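Local coordinates for protein deoxyribodipyrimidine photo-lyase (Oryza sativa Japonica Group, PDB 3UMV) that uses near-UV and visible light and a bound FAD to split cyclobutane pyrimidine dimers in DNA back into separate pyrimidines, at residues 67-72 against 210-215; 138-143 against 429-434; 337-342 against 409-414. All coordinates share one frame; numbering follows the deposited sequence.

Interaction 1. Residues 67-72 against 210-215; sequences ASPLAV and VPWDRE
Pro-69 and Ala-71 meet the indole of Trp-212 in a mixed apolar and water-mediated contact at the edge of the N-terminal alpha/beta domain of the photolyase/cryptochrome fold. Strand 70-75 of its largely parallel sheet begins here, just after helix 54-66 ends in a Schellman motif at Ala-67, and the loop between helices 196-199 and 222-231 passes beside this entry to the strand. It illustrates how a loop without regular structure can be fixed to a sheet by one large ring and two waters, for no direct hydrogen bond joins the segments.

Trp-212 has CG anti to its backbone nitrogen (chi1 -177°), which brings the six-membered ring against the start of the strand. Pro-69 crosses it at about a right angle, with CB 3.5 Å from Trp-212 CE3, and Ala-71 sets its methyl CB 3.4 Å from Trp-212 CZ3. Pro-110 and Phe-112 also touch the indole. On one face of the ring lies CB of Arg-214, whose guanidinium in turn has Pro-69 CG over one of its own faces; a weak hydrogen bond from Arg-214 NE to Asp-213 OD2, part of a salt bridge, ties that group to its neighbour.

At the other end of the contact, Val-210 leans its CG2 methyl on the peptide joining Ser-68 to Pro-69. Here water does the polar work. One molecule donates to Ser-68 O and accepts from Val-210 N; the other accepts from Leu-70 N and donates to Val-210 O at 2.8 Å, so both backbone polar groups of Val-210 are linked through water to segment 67-72. The indole nitrogen is held within its own loop: Trp-212 NE1 donates to Glu-215 O at 2.8 Å, with the acceptor close to the ring plane.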
loop_
_atom_site.group_PDB
_atom_site.type_symbol
_atom_site.label_atom_id
_atom_site.label_comp_id
_atom_site.label_asym_id
_atom_site.label_seq_id
_atom_site.Cartn_x
_atom_site.Cartn_y
_atom_site.Cartn_z
ATOM N N ALA A 67 10.918 10.410 -30.275
ATOM C CA ALA A 67 10.276 9.783 -31.425
ATOM C C ALA A 67 10.362 8.260 -31.364
ATOM O O ALA A 67 10.535 7.596 -32.385
ATOM C CB ALA A 67 10.877 10.318 -32.741
ATOM N N SER A 68 10.221 7.713 -30.158
ATOM C CA SER A 68 10.355 6.280 -29.936
ATOM C C SER A 68 9.061 5.715 -29.372
ATOM O O SER A 68 8.251 6.460 -28.808
ATOM C CB SER A 68 11.510 6.005 -28.979
ATOM O OG SER A 68 12.728 6.501 -29.513
ATOM N N PRO A 69 8.848 4.400 -29.543
ATOM C CA PRO A 69 7.640 3.738 -29.037
ATOM C C PRO A 69 7.686 3.509 -27.529
ATOM O O PRO A 69 8.757 3.577 -26.918
ATOM C CB PRO A 69 7.641 2.400 -29.776
ATOM C CG PRO A 69 9.063 2.137 -30.063
ATOM C CD PRO A 69 9.695 3.480 -30.321
ATOM N N LEU A 70 6.516 3.230 -26.961
ATOM C CA LEU A 70 6.321 3.123 -25.515
ATOM C C LEU A 70 5.625 1.812 -25.172
ATOM O O LEU A 70 4.635 1.452 -25.810
ATOM C CB LEU A 70 5.447 4.278 -25.031
ATOM C CG LEU A 70 5.034 4.262 -23.549
ATOM C CD1 LEU A 70 6.233 4.441 -22.649
ATOM C CD2 LEU A 70 4.007 5.335 -23.268
ATOM N N ALA A 71 6.142 1.106 -24.169
ATOM C CA ALA A 71 5.535 -0.139 -23.703
ATOM C C ALA A 71 5.459 -0.175 -22.179
ATOM O O ALA A 71 6.264 0.465 -21.502
ATOM C CB ALA A 71 6.313 -1.334 -24.195
ATOM N N VAL A 72 4.480 -0.912 -21.657
ATOM C CA VAL A 72 4.367 -1.160 -20.220
ATOM C C VAL A 72 4.685 -2.632 -19.967
ATOM O O VAL A 72 4.278 -3.507 -20.742
ATOM C CB VAL A 72 2.943 -0.856 -19.692
ATOM C CG1 VAL A 72 2.834 -1.224 -18.216
ATOM C CG2 VAL A 72 2.577 0.604 -19.932
ATOM N N VAL A 210 4.588 7.489 -31.044
ATOM C CA VAL A 210 4.502 6.761 -32.306
ATOM C C VAL A 210 3.999 5.347 -32.034
ATOM O O VAL A 210 4.204 4.813 -30.948
ATOM C CB VAL A 210 5.855 6.722 -33.058
ATOM C CG1 VAL A 210 6.379 8.131 -33.287
ATOM C CG2 VAL A 210 6.875 5.894 -32.299
ATOM N N PRO A 211 3.328 4.734 -33.018
ATOM C CA PRO A 211 2.754 3.407 -32.784
ATOM C C PRO A 211 3.812 2.348 -32.496
ATOM O O PRO A 211 4.974 2.487 -32.889
ATOM C CB PRO A 211 2.032 3.098 -34.101
ATOM C CG PRO A 211 2.668 3.993 -35.105
ATOM C CD PRO A 211 3.040 5.233 -34.372
ATOM N N TRP A 212 3.399 1.282 -31.820
ATOM C CA TRP A 212 4.316 0.212 -31.473
ATOM C C TRP A 212 4.528 -0.735 -32.639
ATOM O O TRP A 212 3.578 -1.311 -33.172
ATOM C CB TRP A 212 3.802 -0.560 -30.263
ATOM C CG TRP A 212 4.737 -1.623 -29.802
ATOM C CD1 TRP A 212 4.729 -2.934 -30.172
ATOM C CD2 TRP A 212 5.819 -1.471 -28.876
ATOM N NE1 TRP A 212 5.741 -3.613 -29.533
ATOM C CE2 TRP A 212 6.422 -2.737 -28.727
ATOM C CE3 TRP A 212 6.338 -0.389 -28.161
ATOM C CZ2 TRP A 212 7.521 -2.949 -27.898
ATOM C CZ3 TRP A 212 7.421 -0.604 -27.325
ATOM C CH2 TRP A 212 8.001 -1.874 -27.203
ATOM N N ASP A 213 5.787 -0.902 -33.023
ATOM C CA ASP A 213 6.123 -1.730 -34.169
ATOM C C ASP A 213 7.213 -2.745 -33.830
ATOM O O ASP A 213 7.902 -3.245 -34.717
ATOM C CB ASP A 213 6.583 -0.843 -35.328
ATOM C CG ASP A 213 7.934 -0.193 -35.069
ATOM O OD1 ASP A 213 8.695 -0.007 -36.044
ATOM O OD2 ASP A 213 8.245 0.126 -33.900
ATOM N N ARG A 214 7.377 -3.044 -32.545
ATOM C CA ARG A 214 8.412 -3.984 -32.127
ATOM C C ARG A 214 7.796 -5.323 -31.726
ATOM O O ARG A 214 6.690 -5.662 -32.149
ATOM C CB ARG A 214 9.232 -3.412 -30.968
ATOM C CG ARG A 214 9.816 -2.032 -31.223
ATOM C CD ARG A 214 10.733 -2.009 -32.442
ATOM N NE ARG A 214 11.195 -0.652 -32.727
ATOM C CZ ARG A 214 12.278 -0.104 -32.185
ATOM N NH1 ARG A 214 13.019 -0.800 -31.332
ATOM N NH2 ARG A 214 12.621 1.139 -32.498
ATOM N N GLU A 215 8.521 -6.076 -30.905
ATOM C CA GLU A 215 8.033 -7.350 -30.394
ATOM C C GLU A 215 6.671 -7.166 -29.734
ATOM O O GLU A 215 6.481 -6.266 -28.915
ATOM C CB GLU A 215 9.028 -7.948 -29.393
ATOM C CG GLU A 215 8.448 -9.060 -28.523
ATOM C CD GLU A 215 9.477 -9.692 -27.595
ATOM O OE1 GLU A 215 9.121 -10.017 -26.442
ATOM O OE2 GLU A 215 10.638 -9.872 -28.020
HETATM O O HOH W 1 6.795 8.658 -29.585
HETATM O O HOH W 2 4.380 2.914 -28.882
#

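Interaction 2. Residues 138-143 against 429-434. With FAD (flavin-adenine dinucleotide), chain I.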
loop_
_atom_site.group_PDB
_atom_site.type_symbol
_atom_site.label_atom_id
_atom_site.label_comp_id
_atom_site.label_asym_id
_atom_site.label_seq_id
_atom_site.Cartn_x
_atom_site.Cartn_y
_atom_site.Cartn_z
ATOM N N SER A 138 8.726 1.992 -4.519
ATOM C CA SER A 138 8.254 1.433 -3.249
ATOM C C SER A 138 9.439 1.301 -2.313
ATOM O O SER A 138 10.529 0.948 -2.749
ATOM C CB SER A 138 7.642 0.045 -3.455
ATOM O OG SER A 138 7.496 -0.600 -2.195
ATOM N N PRO A 139 9.237 1.573 -1.013
ATOM C CA PRO A 139 10.348 1.441 -0.067
ATOM C C PRO A 139 10.503 0.020 0.479
ATOM O O PRO A 139 11.422 -0.245 1.261
ATOM C CB PRO A 139 9.935 2.385 1.077
ATOM C CG PRO A 139 8.432 2.343 1.066
ATOM C CD PRO A 139 8.048 2.199 -0.398
ATOM N N LEU A 140 9.610 -0.887 0.109
ATOM C CA LEU A 140 9.667 -2.226 0.702
ATOM C C LEU A 140 10.919 -2.961 0.213
ATOM O O LEU A 140 11.262 -2.903 -0.974
ATOM C CB LEU A 140 8.422 -3.024 0.349
ATOM C CG LEU A 140 7.134 -2.431 0.940
ATOM C CD1 LEU A 140 6.012 -3.428 0.736
ATOM C CD2 LEU A 140 7.302 -2.082 2.443
ATOM N N ARG A 141 11.594 -3.674 1.108
ATOM C CA ARG A 141 12.877 -4.244 0.742
ATOM C C ARG A 141 12.852 -5.230 -0.440
ATOM O O ARG A 141 13.768 -5.202 -1.256
ATOM C CB ARG A 141 13.660 -4.783 1.958
ATOM C CG ARG A 141 13.297 -6.182 2.431
ATOM C CD ARG A 141 14.139 -6.577 3.654
ATOM N NE ARG A 141 14.034 -5.604 4.742
ATOM C CZ ARG A 141 13.184 -5.708 5.767
ATOM N NH1 ARG A 141 12.364 -6.755 5.866
ATOM N NH2 ARG A 141 13.163 -4.770 6.709
ATOM N N PRO A 142 11.817 -6.094 -0.559
ATOM C CA PRO A 142 11.937 -6.994 -1.719
ATOM C C PRO A 142 11.821 -6.280 -3.063
ATOM O O PRO A 142 12.378 -6.754 -4.069
ATOM C CB PRO A 142 10.797 -8.008 -1.530
ATOM C CG PRO A 142 9.949 -7.481 -0.435
ATOM C CD PRO A 142 10.724 -6.478 0.357
ATOM N N VAL A 143 11.102 -5.162 -3.085
ATOM C CA VAL A 143 10.957 -4.387 -4.311
ATOM C C VAL A 143 12.232 -3.616 -4.649
ATOM O O VAL A 143 12.705 -3.648 -5.783
ATOM C CB VAL A 143 9.791 -3.415 -4.205
ATOM C CG1 VAL A 143 9.694 -2.608 -5.479
ATOM C CG2 VAL A 143 8.508 -4.180 -3.915
ATOM N N ARG A 429 0.856 -6.029 3.443
ATOM C CA ARG A 429 2.145 -6.087 2.746
ATOM C C ARG A 429 2.437 -4.701 2.167
ATOM O O ARG A 429 2.683 -4.539 0.970
ATOM C CB ARG A 429 2.136 -7.178 1.653
ATOM C CG ARG A 429 1.945 -8.616 2.177
ATOM C CD ARG A 429 1.487 -9.576 1.058
ATOM N NE ARG A 429 0.425 -8.969 0.259
ATOM C CZ ARG A 429 0.549 -8.630 -1.026
ATOM N NH1 ARG A 429 1.678 -8.887 -1.696
ATOM N NH2 ARG A 429 -0.468 -8.044 -1.650
ATOM N N ASP A 430 2.425 -3.712 3.060
ATOM C CA ASP A 430 2.384 -2.304 2.703
ATOM C C ASP A 430 3.175 -1.534 3.748
ATOM O O ASP A 430 3.106 -1.850 4.922
ATOM C CB ASP A 430 0.919 -1.823 2.752
ATOM C CG ASP A 430 0.725 -0.447 2.116
ATOM O OD1 ASP A 430 0.943 0.579 2.799
ATOM O OD2 ASP A 430 0.358 -0.395 0.923
ATOM N N PRO A 431 3.895 -0.490 3.333
ATOM C CA PRO A 431 4.574 0.343 4.329
ATOM C C PRO A 431 3.656 0.725 5.503
ATOM O O PRO A 431 4.073 0.726 6.661
ATOM C CB PRO A 431 4.975 1.573 3.517
ATOM C CG PRO A 431 5.177 1.013 2.124
ATOM C CD PRO A 431 4.078 0.018 1.961
ATOM N N SER A 432 2.409 1.056 5.201
ATOM C CA SER A 432 1.467 1.440 6.242
ATOM C C SER A 432 1.061 0.299 7.164
ATOM O O SER A 432 0.611 0.545 8.267
ATOM C CB SER A 432 0.213 2.086 5.648
ATOM O OG SER A 432 0.532 3.281 4.945
ATOM N N GLY A 433 1.188 -0.943 6.705
ATOM C CA GLY A 433 0.967 -2.094 7.569
ATOM C C GLY A 433 2.093 -2.278 8.565
ATOM O O GLY A 433 1.852 -2.479 9.759
ATOM N N TYR A 434 3.326 -2.218 8.075
ATOM C CA TYR A 434 4.478 -2.290 8.953
ATOM C C TYR A 434 4.423 -1.148 9.939
ATOM O O TYR A 434 4.617 -1.340 11.149
ATOM C CB TYR A 434 5.775 -2.221 8.153
ATOM C CG TYR A 434 5.968 -3.420 7.245
ATOM C CD1 TYR A 434 5.865 -3.302 5.879
ATOM C CD2 TYR A 434 6.256 -4.669 7.777
ATOM C CE1 TYR A 434 6.031 -4.391 5.051
ATOM C CE2 TYR A 434 6.444 -5.763 6.963
ATOM C CZ TYR A 434 6.337 -5.621 5.602
ATOM O OH TYR A 434 6.534 -6.725 4.796
HETATM P PA FAD I . -9.715 5.904 5.813
HETATM O O1A FAD I . -9.961 6.321 7.231
HETATM O O2A FAD I . -10.826 6.247 4.860
HETATM O O5B FAD I . -8.328 6.545 5.340
HETATM C C5B FAD I . -8.100 6.934 4.003
HETATM C C4B FAD I . -6.649 6.632 3.614
HETATM O O4B FAD I . -5.722 7.293 4.462
HETATM C C3B FAD I . -6.318 5.159 3.763
HETATM O O3B FAD I . -6.725 4.421 2.635
HETATM C C2B FAD I . -4.823 5.207 3.880
HETATM O O2B FAD I . -4.256 5.442 2.605
HETATM C C1B FAD I . -4.613 6.454 4.699
HETATM N N9A FAD I . -4.505 6.133 6.131
HETATM C C8A FAD I . -5.505 6.127 7.068
HETATM N N7A FAD I . -4.953 5.784 8.255
HETATM C C5A FAD I . -3.621 5.557 8.079
HETATM C C6A FAD I . -2.569 5.187 8.926
HETATM N N6A FAD I . -2.731 5.064 10.243
HETATM N N1A FAD I . -1.297 5.045 8.417
HETATM C C2A FAD I . -1.062 5.277 7.082
HETATM N N3A FAD I . -2.097 5.637 6.248
HETATM C C4A FAD I . -3.345 5.785 6.746
HETATM N N1 FAD I . -2.979 0.558 6.256
HETATM C C2 FAD I . -2.781 -0.036 5.044
HETATM O O2 FAD I . -2.978 0.643 4.036
HETATM N N3 FAD I . -2.348 -1.349 4.966
HETATM C C4 FAD I . -2.126 -2.085 6.116
HETATM O O4 FAD I . -1.746 -3.258 6.042
HETATM C C4X FAD I . -2.320 -1.467 7.345
HETATM N N5 FAD I . -2.130 -2.148 8.525
HETATM C C5X FAD I . -2.308 -1.512 9.738
HETATM C C6 FAD I . -2.080 -2.205 10.934
HETATM C C7 FAD I . -2.264 -1.565 12.163
HETATM C C7M FAD I . -1.999 -2.329 13.434
HETATM C C8 FAD I . -2.687 -0.232 12.184
HETATM C C8M FAD I . -2.906 0.506 13.471
HETATM C C9 FAD I . -2.921 0.437 10.995
HETATM C C9A FAD I . -2.730 -0.195 9.780
HETATM N N10 FAD I . -2.969 0.481 8.601
HETATM C C10 FAD I . -2.752 -0.159 7.405
HETATM C "C1'" FAD I . -3.438 1.929 8.585
HETATM C "C2'" FAD I . -4.991 2.098 8.577
HETATM O "O2'" FAD I . -5.674 1.311 9.560
HETATM C "C3'" FAD I . -5.645 1.811 7.213
HETATM O "O3'" FAD I . -4.969 2.532 6.217
HETATM C "C4'" FAD I . -7.127 2.190 7.160
HETATM O "O4'" FAD I . -7.839 1.474 8.151
HETATM C "C5'" FAD I . -7.647 1.877 5.758
HETATM O "O5'" FAD I . -9.048 1.924 5.622
HETATM P P FAD I . -9.712 3.115 4.776
HETATM O O1P FAD I . -9.055 3.240 3.415
HETATM O O2P FAD I . -11.199 2.891 4.688
HETATM O O3P FAD I . -9.365 4.314 5.798
#
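The FAD pocket of the photolyase is backed here by an apolar contact in which Leu-140 and Pro-139, leading into helix 141-157 of the alpha/beta domain, pack against the capped N-terminus of helix 431-442, whose first turn touches the cofactor. The principle is that of a second shell: one side of a helix start meets the ligand while another is packed by a distant part of the chain.

Leu-140 is the wedge. Its CG lies anti to the carbonyl carbon (chi1 -65°), and the two methyls part from there: CD1 comes to 3.5 Å from Arg-429 O, while CD2 rests between Pro-431 CG and Tyr-434 CE1, 3.7 Å from the latter. The leucine crosses the Pro-431 ring at about a right angle, and so does Pro-139, which brings CG to 3.7 Å from Pro-431 CG. With an alanine at Leu-140, both methyls would be gone and the Pro-431 and Tyr-434 side chains would probably lose the apolar filling between them.

Asp-430 is the N-cap of the second helix. Ser-432 N donates to its OD1 (2.9 Å) through the anti lone pair, and Asp-430 O accepts from both Gly-433 N and Tyr-434 N, so that carbonyl is gripped twice. Toward the cofactor, Ser-432 reaches both ends of the folded FAD, its CB beside the flavin and its OG beside the adenine. Gly-433 places no side chain between the helix and the flavin, and its CA comes to 3.2 Å from FAD N5.

Interaction 3. Residues 337-342 against 409-414; sequences YDSLSG and GPEEAL
Glu-411, in the first turn of helix 410-424, reaches across to the loop at Ser-339 and Leu-340 and accepts the backbone N-H of Leu-340, in a surface contact between a helix start and a connecting loop. As a worked example it shows how one carboxylate can hold a chain by its main chain. Leu-340 N donates to Glu-411 OE2 at 3.0 Å, nearly straight at 161°, and OE2 receives it on its syn lone pair, the side of the other oxygen. That second oxygen, Glu-411 OE1, lies 3.1 Å from Ser-339 OG in one of two modelled positions of the serine, a doubtful second link. Extended from the backbone at chi1 (180°) and bent at chi2 (74°), the glutamate turns its carboxylate over to the loop.

Several backbone groups are satisfied within their own segment. Ser-339 O takes Gly-342 N at 2.9 Å, closing the short 3-10 turn, while within the helix Gly-409 O accepts from Ala-413 N and Pro-410 O from Leu-414 N. The carboxylate of Asp-338 looks elsewhere, finding its partner in Arg-141 at the start of helix 141-157.

Apolar contact lies beside the carboxylate. Leu-414 sets CD2 against the peptide between Ser-339 and Leu-340, 3.6 Å from Leu-340 N, and Leu-340 directs its CB toward the helix, with its CD2 lying a loose 4.2 Å from Pro-410 CG.

The loop thus runs from helix 310-333 to helix 345-353 along the start of helix 410-424. Leu-351 of helix 345-353 touches both Leu-340 and Pro-410, and helix 431-442 adds Cys-442 against Leu-340 and Met-438 against Leu-414.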
loop_
_atom_site.group_PDB
_atom_site.type_symbol
_atom_site.label_atom_id
_atom_site.label_comp_id
_atom_site.label_asym_id
_atom_site.label_seq_id
_atom_site.Cartn_x
_atom_site.Cartn_y
_atom_site.Cartn_z
ATOM N N TYR A 337 12.456 -1.605 9.252
ATOM C CA TYR A 337 11.143 -1.019 9.500
ATOM C C TYR A 337 10.133 -2.025 10.036
ATOM O O TYR A 337 9.038 -1.645 10.438
ATOM C CB TYR A 337 10.605 -0.348 8.229
ATOM C CG TYR A 337 10.565 -1.260 7.021
ATOM C CD1 TYR A 337 9.625 -2.293 6.934
ATOM C CD2 TYR A 337 11.467 -1.099 5.983
ATOM C CE1 TYR A 337 9.590 -3.139 5.833
ATOM C CE2 TYR A 337 11.442 -1.941 4.872
ATOM C CZ TYR A 337 10.511 -2.952 4.808
ATOM O OH TYR A 337 10.494 -3.761 3.705
ATOM N N ASP A 338 10.508 -3.305 10.064
ATOM C CA ASP A 338 9.608 -4.362 10.521
ATOM C C ASP A 338 10.170 -5.108 11.728
ATOM O O ASP A 338 9.865 -6.282 11.931
ATOM C CB ASP A 338 9.359 -5.375 9.387
ATOM C CG ASP A 338 10.653 -6.007 8.863
ATOM O OD1 ASP A 338 10.572 -7.057 8.191
ATOM O OD2 ASP A 338 11.752 -5.469 9.130
ATOM N N SER A 339 10.987 -4.420 12.525
ATOM C CA SER A 339 11.660 -5.044 13.661
ATOM C C SER A 339 11.803 -4.038 14.802
ATOM O O SER A 339 11.790 -2.824 14.574
ATOM C CB SER A 339 13.039 -5.559 13.230
ATOM O OG SER A 339 13.493 -6.588 14.087
ATOM N N LEU A 340 11.937 -4.535 16.028
ATOM C CA LEU A 340 12.025 -3.650 17.189
ATOM C C LEU A 340 13.206 -2.706 17.035
ATOM O O LEU A 340 13.189 -1.586 17.536
ATOM C CB LEU A 340 12.154 -4.463 18.482
ATOM C CG LEU A 340 12.337 -3.675 19.780
ATOM C CD1 LEU A 340 11.145 -2.749 20.017
ATOM C CD2 LEU A 340 12.516 -4.630 20.973
ATOM N N SER A 341 14.239 -3.148 16.322
ATOM C CA SER A 341 15.413 -2.298 16.191
ATOM C C SER A 341 15.101 -1.014 15.420
ATOM O O SER A 341 15.802 -0.035 15.557
ATOM C CB SER A 341 16.597 -3.060 15.580
ATOM O OG SER A 341 16.246 -3.608 14.324
ATOM N N GLY A 342 14.012 -1.022 14.659
ATOM C CA GLY A 342 13.617 0.130 13.878
ATOM C C GLY A 342 12.838 1.163 14.677
ATOM O O GLY A 342 12.620 2.284 14.199
ATOM N N GLY A 409 7.037 -11.187 24.420
ATOM C CA GLY A 409 7.794 -9.955 24.301
ATOM C C GLY A 409 7.418 -9.211 23.037
ATOM O O GLY A 409 6.734 -9.764 22.171
ATOM N N PRO A 410 7.854 -7.949 22.928
ATOM C CA PRO A 410 7.492 -7.068 21.814
ATOM C C PRO A 410 7.942 -7.576 20.452
ATOM O O PRO A 410 7.215 -7.377 19.484
ATOM C CB PRO A 410 8.194 -5.743 22.159
ATOM C CG PRO A 410 9.249 -6.105 23.132
ATOM C CD PRO A 410 8.692 -7.262 23.919
ATOM N N GLU A 411 9.116 -8.205 20.348
ATOM C CA GLU A 411 9.527 -8.708 19.035
ATOM C C GLU A 411 8.596 -9.827 18.525
ATOM O O GLU A 411 8.208 -9.827 17.352
ATOM C CB GLU A 411 11.005 -9.126 19.029
ATOM C CG GLU A 411 11.536 -9.665 17.674
ATOM C CD GLU A 411 11.758 -8.592 16.602
ATOM O OE1 GLU A 411 12.094 -8.954 15.452
ATOM O OE2 GLU A 411 11.600 -7.396 16.886
ATOM N N GLU A 412 8.235 -10.760 19.405
ATOM C CA GLU A 412 7.260 -11.796 19.060
ATOM C C GLU A 412 5.892 -11.194 18.725
ATOM O O GLU A 412 5.226 -11.640 17.793
ATOM C CB GLU A 412 7.104 -12.814 20.197
ATOM C CG GLU A 412 6.050 -13.884 19.922
ATOM C CD GLU A 412 6.491 -14.889 18.879
ATOM O OE1 GLU A 412 7.705 -14.932 18.578
ATOM O OE2 GLU A 412 5.629 -15.643 18.365
ATOM N N ALA A 413 5.478 -10.186 19.489
ATOM C CA ALA A 413 4.214 -9.497 19.217
ATOM C C ALA A 413 4.229 -8.856 17.825
ATOM O O ALA A 413 3.289 -9.016 17.040
ATOM C CB ALA A 413 3.945 -8.432 20.280
ATOM N N LEU A 414 5.310 -8.137 17.536
ATOM C CA LEU A 414 5.463 -7.441 16.259
ATOM C C LEU A 414 5.421 -8.435 15.105
ATOM O O LEU A 414 4.735 -8.211 14.096
ATOM C CB LEU A 414 6.779 -6.665 16.247
ATOM C CG LEU A 414 7.081 -5.687 15.121
ATOM C CD1 LEU A 414 5.996 -4.605 15.045
ATOM C CD2 LEU A 414 8.447 -5.062 15.392
#

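Interactions 2 and 3 are neighbours, with centres 15 Å apart, and they touch directly. Arg-141 joins them: its NH2 forms a salt bridge with Asp-338 OD2 at 2.9 Å and its N lies 2.8 Å from Tyr-337 OH, probably a hydrogen bond. Their helices 410-424 and 431-442 are consecutive, and along the chain interaction 3 is nested inside the loop closed by interaction 2. Only interaction 2 meets the FAD; in interaction 3 the side chain of Leu-414 is about 8 Å from the bound FAD. Interaction 1 stands apart in the alpha/beta domain, its centre 32 Å from that of interaction 2 and 47 Å from that of interaction 3.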